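Local coordinates for topoisomerase I-like protein (Leishmania donovani, PDB 2B9S) that probably relaxes supercoiled DNA as part of a heterodimeric type IB topoisomerase, by nicking and resealing one strand, at residues 349-354 against 358-363; 273-278 against 344-349. All coordinates share one frame; numbering follows the deposited sequence.

Both contacts lie in the catalytic core and share helix 341-351, with R349 belonging to a segment of each. In chain order contact 2 comes first, setting 344-349 against helix 272-287; contact 1 follows at the end of the same helix, where the chain turns and 358-363 comes back past 349-354. Their centres are about 9 Å apart. Q276 and H273 of contact 2 reach the backbone of Q363 in contact 1, so the loop leading to helix 366-373 is fastened to helix 272-287 while packing against helix 341-351. The nearest atom of each contact is about 12 Å from the bound DNA, so neither touches it.

Contact 1: residues 349-354 against 358-363; sequences RFTRRK and MDIFDQ
K354 reaches across to the returning chain with its amino group, and the polar part of this contact centres on that one atom. K354 NZ donates to F350 O at 3.2 Å within its own segment, arriving 29° out of the carbonyl plane. Two weak bonds span the segments: K354 NZ to D359 O at 3.3 Å, and K354 NZ to D362 OD1 at 3.4 Å, the latter also a salt bridge. The lysine chain is extended beyond CG, which carries NZ from the turn to these oxygens. The ammonium, gripped by three oxygens, would be expected to offset part of the charge of the D362 carboxylate. D362 OD1 also takes a weak bond from Q276 NE2 of helix 272-287, and D362 OD2 has its own donor, NE2 of Q363 at 2.9 Å, which meets it from above the carboxylate plane.

Helix 341-351 runs out here into a type I beta turn from T351 to K354, and K354 N bonds back to T351 O. The loop then doubles back, and M358 and I360 pair through their backbones with V310 and L308.

The M358 methyl packs on the K354 chain. Bent at its last torsion (chi3 66°), M358 crosses K354 at about a right angle and sets CE against K354 CG at 3.8 Å. F350, I360 and F361 form a separate apolar cluster on the buried side: F350 CB packs on I360 CG2 at 3.9 Å, while CD2 and CE2 of the F350 ring meet CE1 of the F361 ring. I360 CG2 also lies over the centre of the F361 ring, 3.8 Å above its plane.

Contact 2: residues 273-278 against 344-349; sequences HVAQRA and YALLQR
With CG anti to the backbone N (chi1 -160°) and a bend at chi3 (104°), the R349 side chain carries its guanidinium across to A275. L346 CG sits beside the backbone N (chi1 -81°), unlike R349 CG, and the CD2 branch of L346 is the one that approaches the same alanine. Thus A275 CB is met by two side chains one helical turn apart: L346 CD2 at 4.3 Å and R349 NH2 at 4.1 Å. No hydrogen bond joins the segments.

This is a light helix-helix contact, with 98 Å² buried in all, between helices 272-287 and 341-351 of the topoisomerase catalytic core. A275 and L346 give the closest backbone approach, their CA atoms 7.9 Å apart, and the small alanine side chain fits that spacing. The strands of 313-338 lie between the two helices in sequence, so the contact joins parts of the core well separated along the chain.

L346 and L347 extend the apolar packing to V279, one turn further along helix 272-287, and L347 also reaches F283. R349 leans on L272 at the start of that helix. Three residues on from A275, A278 packs against Y263 and D266 of helix 236-266.

Contact 1: residues 349-354 against 358-363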
ATOM      1  N   ARG D 349     -11.645 -12.828 -30.509  1.00 33.76           N
ATOM      2  CA  ARG D 349     -11.377 -11.723 -31.399  1.00 38.47           C
ATOM      3  C   ARG D 349     -10.161 -10.913 -30.918  1.00 36.62           C
ATOM      4  O   ARG D 349      -9.284 -10.547 -31.720  1.00 36.82           O
ATOM      5  CB  ARG D 349     -12.618 -10.823 -31.518  1.00 39.73           C
ATOM      6  CG  ARG D 349     -12.626  -9.939 -32.758  1.00 45.35           C
ATOM      7  CD  ARG D 349     -13.969  -9.215 -32.953  1.00 47.68           C
ATOM      8  NE  ARG D 349     -13.928  -7.786 -32.576  1.00 52.16           N
ATOM      9  CZ  ARG D 349     -15.009  -7.064 -32.260  1.00 53.26           C
ATOM     10  NH1 ARG D 349     -16.216  -7.639 -32.261  1.00 54.70           N
ATOM     11  NH2 ARG D 349     -14.894  -5.776 -31.939  1.00 53.17           N
ATOM     12  N   PHE D 350     -10.113 -10.654 -29.608  1.00 34.01           N
ATOM     13  CA  PHE D 350      -9.106  -9.776 -29.014  1.00 31.26           C
ATOM     14  C   PHE D 350      -7.715 -10.392 -28.997  1.00 31.44           C
ATOM     15  O   PHE D 350      -6.749  -9.683 -28.743  1.00 33.35           O
ATOM     16  CB  PHE D 350      -9.484  -9.376 -27.573  1.00 27.25           C
ATOM     17  CG  PHE D 350     -10.709  -8.513 -27.466  1.00 26.24           C
ATOM     18  CD1 PHE D 350     -11.286  -7.926 -28.595  1.00 25.34           C
ATOM     19  CD2 PHE D 350     -11.285  -8.269 -26.217  1.00 25.61           C
ATOM     20  CE1 PHE D 350     -12.419  -7.141 -28.481  1.00 26.14           C
ATOM     21  CE2 PHE D 350     -12.413  -7.465 -26.093  1.00 25.01           C
ATOM     22  CZ  PHE D 350     -12.982  -6.898 -27.218  1.00 25.81           C
ATOM     23  N   THR D 351      -7.620 -11.703 -29.236  1.00 30.62           N
ATOM     24  CA  THR D 351      -6.343 -12.410 -29.149  1.00 30.61           C
ATOM     25  C   THR D 351      -5.910 -13.170 -30.399  1.00 31.78           C
ATOM     26  O   THR D 351      -4.798 -13.680 -30.429  1.00 32.92           O
ATOM     27  CB  THR D 351      -6.301 -13.442 -27.960  1.00 29.52           C
ATOM     28  OG1 THR D 351      -7.340 -14.417 -28.111  1.00 29.72           O
ATOM     29  CG2 THR D 351      -6.457 -12.760 -26.618  1.00 29.00           C
ATOM     30  N   ARG D 352      -6.750 -13.260 -31.428  1.00 34.93           N
ATOM     31  CA  ARG D 352      -6.543 -14.330 -32.414  1.00 38.55           C
ATOM     32  C   ARG D 352      -5.146 -14.427 -33.079  1.00 39.47           C
ATOM     33  O   ARG D 352      -4.525 -15.505 -33.078  1.00 43.56           O
ATOM     34  CB  ARG D 352      -7.696 -14.462 -33.430  1.00 40.75           C
ATOM     35  CG  ARG D 352      -7.814 -13.389 -34.484  1.00 42.93           C
ATOM     36  CD  ARG D 352      -8.756 -13.851 -35.571  1.00 44.52           C
ATOM     37  NE  ARG D 352      -8.068 -14.498 -36.688  1.00 46.93           N
ATOM     38  CZ  ARG D 352      -7.945 -13.942 -37.893  1.00 49.33           C
ATOM     39  NH1 ARG D 352      -8.470 -12.734 -38.088  1.00 51.25           N
ATOM     40  NH2 ARG D 352      -7.312 -14.568 -38.900  1.00 47.10           N
ATOM     41  N   ARG D 353      -4.634 -13.355 -33.653  1.00 35.91           N
ATOM     42  CA  ARG D 353      -3.366 -13.559 -34.351  1.00 34.90           C
ATOM     43  C   ARG D 353      -2.187 -12.870 -33.638  1.00 32.32           C
ATOM     44  O   ARG D 353      -1.138 -12.643 -34.227  1.00 30.27           O
ATOM     45  CB  ARG D 353      -3.490 -13.152 -35.855  1.00 33.05           C
ATOM     46  N   LYS D 354      -2.387 -12.574 -32.353  1.00 30.26           N
ATOM     47  CA  LYS D 354      -1.466 -11.767 -31.564  1.00 28.13           C
ATOM     48  C   LYS D 354      -0.411 -12.626 -30.872  1.00 27.26           C
ATOM     49  O   LYS D 354      -0.693 -13.739 -30.446  1.00 27.26           O
ATOM     50  CB  LYS D 354      -2.252 -10.956 -30.527  1.00 26.83           C
ATOM     51  CG  LYS D 354      -3.084  -9.890 -31.130  1.00 24.64           C
ATOM     52  CD  LYS D 354      -3.541  -8.907 -30.101  1.00 26.10           C
ATOM     53  CE  LYS D 354      -4.321  -7.734 -30.733  1.00 24.46           C
ATOM     54  NZ  LYS D 354      -5.107  -7.134 -29.620  1.00 29.34           N
ATOM     55  N   MET D 358       1.683  -9.223 -26.422  1.00 25.34           N
ATOM     56  CA  MET D 358       0.866  -8.087 -26.849  1.00 23.46           C
ATOM     57  C   MET D 358      -0.324  -7.887 -25.907  1.00 24.77           C
ATOM     58  O   MET D 358      -0.804  -8.865 -25.295  1.00 24.14           O
ATOM     59  CB  MET D 358       0.393  -8.295 -28.291  1.00 24.43           C
ATOM     60  CG  MET D 358       1.489  -8.045 -29.369  1.00 23.97           C
ATOM     61  SD  MET D 358       1.002  -8.471 -31.080  1.00 25.92           S
ATOM     62  CE  MET D 358      -0.296  -7.289 -31.411  1.00 21.11           C
ATOM     63  N   ASP D 359      -0.783  -6.632 -25.771  1.00 24.72           N
ATOM     64  CA  ASP D 359      -1.951  -6.296 -24.943  1.00 27.57           C
ATOM     65  C   ASP D 359      -3.242  -6.812 -25.560  1.00 28.02           C
ATOM     66  O   ASP D 359      -3.466  -6.632 -26.756  1.00 27.85           O
ATOM     67  CB  ASP D 359      -2.169  -4.774 -24.813  1.00 28.46           C
ATOM     68  CG  ASP D 359      -1.080  -4.053 -24.036  1.00 29.50           C
ATOM     69  OD1 ASP D 359      -0.210  -4.696 -23.416  1.00 28.37           O
ATOM     70  OD2 ASP D 359      -1.120  -2.797 -24.065  1.00 29.97           O
ATOM     71  N   ILE D 360      -4.105  -7.355 -24.704  1.00 29.78           N
ATOM     72  CA  ILE D 360      -5.483  -7.723 -25.045  1.00 31.99           C
ATOM     73  C   ILE D 360      -6.361  -6.496 -25.289  1.00 32.11           C
ATOM     74  O   ILE D 360      -7.098  -6.435 -26.285  1.00 33.09           O
ATOM     75  CB  ILE D 360      -6.131  -8.541 -23.908  1.00 32.66           C
ATOM     76  CG1 ILE D 360      -5.367  -9.839 -23.681  1.00 32.03           C
ATOM     77  CG2 ILE D 360      -7.612  -8.817 -24.222  1.00 34.57           C
ATOM     78  CD1 ILE D 360      -5.742 -10.550 -22.405  1.00 33.63           C
ATOM     79  N   PHE D 361      -6.301  -5.531 -24.371  1.00 31.25           N
ATOM     80  CA  PHE D 361      -7.062  -4.288 -24.524  1.00 30.50           C
ATOM     81  C   PHE D 361      -6.188  -3.145 -25.032  1.00 30.83           C
ATOM     82  O   PHE D 361      -6.075  -2.118 -24.392  1.00 31.19           O
ATOM     83  CB  PHE D 361      -7.779  -3.908 -23.220  1.00 30.54           C
ATOM     84  CG  PHE D 361      -8.629  -5.019 -22.645  1.00 30.64           C
ATOM     85  CD1 PHE D 361      -9.710  -5.538 -23.370  1.00 29.99           C
ATOM     86  CD2 PHE D 361      -8.332  -5.560 -21.383  1.00 29.88           C
ATOM     87  CE1 PHE D 361     -10.481  -6.572 -22.843  1.00 29.44           C
ATOM     88  CE2 PHE D 361      -9.089  -6.576 -20.850  1.00 29.87           C
ATOM     89  CZ  PHE D 361     -10.179  -7.088 -21.577  1.00 30.77           C
ATOM     90  N   ASP D 362      -5.612  -3.325 -26.218  1.00 32.00           N
ATOM     91  CA  ASP D 362      -4.709  -2.336 -26.815  1.00 32.87           C
ATOM     92  C   ASP D 362      -5.358  -0.974 -27.151  1.00 32.93           C
ATOM     93  O   ASP D 362      -4.668   0.034 -27.300  1.00 31.55           O
ATOM     94  CB  ASP D 362      -3.992  -2.933 -28.045  1.00 32.96           C
ATOM     95  CG  ASP D 362      -4.893  -3.050 -29.282  1.00 33.38           C
ATOM     96  OD1 ASP D 362      -5.876  -3.845 -29.286  1.00 30.94           O
ATOM     97  OD2 ASP D 362      -4.573  -2.348 -30.271  1.00 33.63           O
ATOM     98  N   GLN D 363      -6.685  -0.970 -27.247  1.00 33.10           N
ATOM     99  CA  GLN D 363      -7.463   0.226 -27.559  1.00 32.59           C
ATOM    100  C   GLN D 363      -8.213   0.784 -26.328  1.00 32.02           C
ATOM    101  O   GLN D 363      -9.136   1.587 -26.478  1.00 32.58           O
ATOM    102  CB  GLN D 363      -8.437  -0.083 -28.713  1.00 31.80           C
ATOM    103  CG  GLN D 363      -7.742  -0.471 -30.043  1.00 32.61           C
ATOM    104  CD  GLN D 363      -6.813   0.617 -30.558  1.00 32.98           C
ATOM    105  OE1 GLN D 363      -7.209   1.776 -30.650  1.00 34.24           O
ATOM    106  NE2 GLN D 363      -5.574   0.249 -30.900  1.00 32.20           N
TER

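Contact 2: residues 273-278 against 344-349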
ATOM      1  N   HIS D 273     -12.801   0.094 -29.423  1.00 37.79           N
ATOM      2  CA  HIS D 273     -12.645   0.676 -28.089  1.00 37.71           C
ATOM      3  C   HIS D 273     -13.833   0.352 -27.168  1.00 37.58           C
ATOM      4  O   HIS D 273     -13.639  -0.058 -26.019  1.00 38.02           O
ATOM      5  CB  HIS D 273     -12.425   2.200 -28.164  1.00 37.71           C
ATOM      6  CG  HIS D 273     -12.523   2.884 -26.834  1.00 37.78           C
ATOM      7  ND1 HIS D 273     -11.634   2.648 -25.810  1.00 37.63           N
ATOM      8  CD2 HIS D 273     -13.424   3.771 -26.348  1.00 38.07           C
ATOM      9  CE1 HIS D 273     -11.978   3.360 -24.753  1.00 36.52           C
ATOM     10  NE2 HIS D 273     -13.063   4.049 -25.053  1.00 37.66           N
ATOM     11  N   VAL D 274     -15.051   0.526 -27.680  1.00 36.91           N
ATOM     12  CA  VAL D 274     -16.279   0.316 -26.897  1.00 35.23           C
ATOM     13  C   VAL D 274     -16.434  -1.146 -26.444  1.00 34.57           C
ATOM     14  O   VAL D 274     -16.748  -1.405 -25.265  1.00 33.44           O
ATOM     15  CB  VAL D 274     -17.562   0.838 -27.644  1.00 34.70           C
ATOM     16  CG1 VAL D 274     -18.817   0.586 -26.836  1.00 34.79           C
ATOM     17  CG2 VAL D 274     -17.464   2.335 -27.913  1.00 34.08           C
ATOM     18  N   ALA D 275     -16.196  -2.085 -27.369  1.00 32.49           N
ATOM     19  CA  ALA D 275     -16.302  -3.521 -27.078  1.00 31.95           C
ATOM     20  C   ALA D 275     -15.266  -3.976 -26.048  1.00 30.81           C
ATOM     21  O   ALA D 275     -15.580  -4.782 -25.171  1.00 30.35           O
ATOM     22  CB  ALA D 275     -16.192  -4.354 -28.356  1.00 30.61           C
ATOM     23  N   GLN D 276     -14.041  -3.455 -26.181  1.00 30.47           N
ATOM     24  CA  GLN D 276     -12.945  -3.692 -25.228  1.00 30.07           C
ATOM     25  C   GLN D 276     -13.253  -3.100 -23.849  1.00 29.61           C
ATOM     26  O   GLN D 276     -13.090  -3.783 -22.825  1.00 26.33           O
ATOM     27  CB  GLN D 276     -11.616  -3.129 -25.760  1.00 30.28           C
ATOM     28  CG  GLN D 276     -10.990  -3.977 -26.856  1.00 30.19           C
ATOM     29  CD  GLN D 276      -9.599  -3.539 -27.258  1.00 29.05           C
ATOM     30  OE1 GLN D 276      -9.054  -2.578 -26.735  1.00 31.28           O
ATOM     31  NE2 GLN D 276      -9.019  -4.248 -28.195  1.00 27.83           N
ATOM     32  N   ARG D 277     -13.695  -1.835 -23.848  1.00 30.31           N
ATOM     33  CA  ARG D 277     -14.207  -1.146 -22.645  1.00 30.55           C
ATOM     34  C   ARG D 277     -15.260  -1.976 -21.892  1.00 31.43           C
ATOM     35  O   ARG D 277     -15.217  -2.059 -20.654  1.00 32.33           O
ATOM     36  CB  ARG D 277     -14.766   0.234 -23.005  1.00 28.99           C
ATOM     37  CG  ARG D 277     -14.980   1.170 -21.809  1.00 29.67           C
ATOM     38  CD  ARG D 277     -15.413   2.558 -22.274  1.00 31.57           C
ATOM     39  NE  ARG D 277     -16.732   2.518 -22.924  1.00 33.58           N
ATOM     40  CZ  ARG D 277     -17.282   3.517 -23.614  1.00 33.61           C
ATOM     41  NH1 ARG D 277     -16.647   4.679 -23.780  1.00 33.17           N
ATOM     42  NH2 ARG D 277     -18.484   3.343 -24.143  1.00 34.02           N
ATOM     43  N   ALA D 278     -16.170  -2.606 -22.648  1.00 31.49           N
ATOM     44  CA  ALA D 278     -17.226  -3.494 -22.111  1.00 30.26           C
ATOM     45  C   ALA D 278     -16.713  -4.756 -21.414  1.00 30.55           C
ATOM     46  O   ALA D 278     -17.199  -5.123 -20.343  1.00 31.01           O
ATOM     47  CB  ALA D 278     -18.203  -3.878 -23.232  1.00 29.15           C
ATOM     48  N   TYR D 344     -16.641 -14.515 -24.153  1.00 35.47           N
ATOM     49  CA  TYR D 344     -15.688 -15.525 -24.594  1.00 34.47           C
ATOM     50  C   TYR D 344     -15.347 -15.383 -26.080  1.00 34.22           C
ATOM     51  O   TYR D 344     -14.176 -15.511 -26.451  1.00 36.76           O
ATOM     52  CB  TYR D 344     -16.196 -16.928 -24.258  1.00 32.76           C
ATOM     53  CG  TYR D 344     -15.224 -18.047 -24.593  1.00 31.50           C
ATOM     54  CD1 TYR D 344     -15.113 -18.529 -25.910  1.00 30.66           C
ATOM     55  CD2 TYR D 344     -14.431 -18.634 -23.601  1.00 29.47           C
ATOM     56  CE1 TYR D 344     -14.230 -19.556 -26.233  1.00 30.82           C
ATOM     57  CE2 TYR D 344     -13.551 -19.669 -23.910  1.00 31.40           C
ATOM     58  CZ  TYR D 344     -13.459 -20.120 -25.236  1.00 31.70           C
ATOM     59  OH  TYR D 344     -12.595 -21.132 -25.573  1.00 32.88           O
ATOM     60  N   ALA D 345     -16.356 -15.096 -26.907  1.00 32.72           N
ATOM     61  CA  ALA D 345     -16.176 -14.852 -28.342  1.00 33.36           C
ATOM     62  C   ALA D 345     -15.410 -13.556 -28.666  1.00 33.57           C
ATOM     63  O   ALA D 345     -14.608 -13.515 -29.609  1.00 35.14           O
ATOM     64  CB  ALA D 345     -17.523 -14.841 -29.034  1.00 33.57           C
ATOM     65  N   LEU D 346     -15.709 -12.494 -27.917  1.00 33.39           N
ATOM     66  CA  LEU D 346     -14.968 -11.233 -27.959  1.00 30.85           C
ATOM     67  C   LEU D 346     -13.477 -11.432 -27.623  1.00 31.47           C
ATOM     68  O   LEU D 346     -12.624 -10.912 -28.320  1.00 32.75           O
ATOM     69  CB  LEU D 346     -15.603 -10.223 -27.005  1.00 28.78           C
ATOM     70  CG  LEU D 346     -16.838  -9.444 -27.479  1.00 27.09           C
ATOM     71  CD1 LEU D 346     -17.444  -8.598 -26.363  1.00 25.74           C
ATOM     72  CD2 LEU D 346     -16.537  -8.583 -28.691  1.00 27.68           C
ATOM     73  N   LEU D 347     -13.183 -12.210 -26.581  1.00 30.18           N
ATOM     74  CA  LEU D 347     -11.824 -12.583 -26.209  1.00 29.71           C
ATOM     75  C   LEU D 347     -11.058 -13.351 -27.297  1.00 32.25           C
ATOM     76  O   LEU D 347      -9.832 -13.207 -27.405  1.00 32.72           O
ATOM     77  CB  LEU D 347     -11.829 -13.394 -24.902  1.00 27.21           C
ATOM     78  CG  LEU D 347     -12.160 -12.643 -23.602  1.00 27.10           C
ATOM     79  CD1 LEU D 347     -12.200 -13.599 -22.399  1.00 23.62           C
ATOM     80  CD2 LEU D 347     -11.190 -11.455 -23.357  1.00 23.20           C
ATOM     81  N   GLN D 348     -11.764 -14.173 -28.080  1.00 32.19           N
ATOM     82  CA  GLN D 348     -11.154 -14.840 -29.233  1.00 33.99           C
ATOM     83  C   GLN D 348     -10.775 -13.802 -30.292  1.00 33.06           C
ATOM     84  O   GLN D 348      -9.726 -13.888 -30.893  1.00 32.23           O
ATOM     85  CB  GLN D 348     -12.094 -15.899 -29.835  1.00 34.85           C
ATOM     86  CG  GLN D 348     -12.413 -17.089 -28.907  1.00 36.51           C
ATOM     87  CD  GLN D 348     -13.454 -18.023 -29.500  1.00 37.70           C
ATOM     88  OE1 GLN D 348     -14.542 -17.594 -29.901  1.00 38.46           O
ATOM     89  NE2 GLN D 348     -13.119 -19.310 -29.576  1.00 38.00           N
ATOM     90  N   ARG D 349     -11.645 -12.828 -30.509  1.00 33.76           N
ATOM     91  CA  ARG D 349     -11.377 -11.723 -31.399  1.00 38.47           C
ATOM     92  C   ARG D 349     -10.161 -10.913 -30.918  1.00 36.62           C
ATOM     93  O   ARG D 349      -9.284 -10.547 -31.720  1.00 36.82           O
ATOM     94  CB  ARG D 349     -12.618 -10.823 -31.518  1.00 39.73           C
ATOM     95  CG  ARG D 349     -12.626  -9.939 -32.758  1.00 45.35           C
ATOM     96  CD  ARG D 349     -13.969  -9.215 -32.953  1.00 47.68           C
ATOM     97  NE  ARG D 349     -13.928  -7.786 -32.576  1.00 52.16           N
ATOM     98  CZ  ARG D 349     -15.009  -7.064 -32.260  1.00 53.26           C
ATOM     99  NH1 ARG D 349     -16.216  -7.639 -32.261  1.00 54.70           N
ATOM    100  NH2 ARG D 349     -14.894  -5.776 -31.939  1.00 53.17           N
TER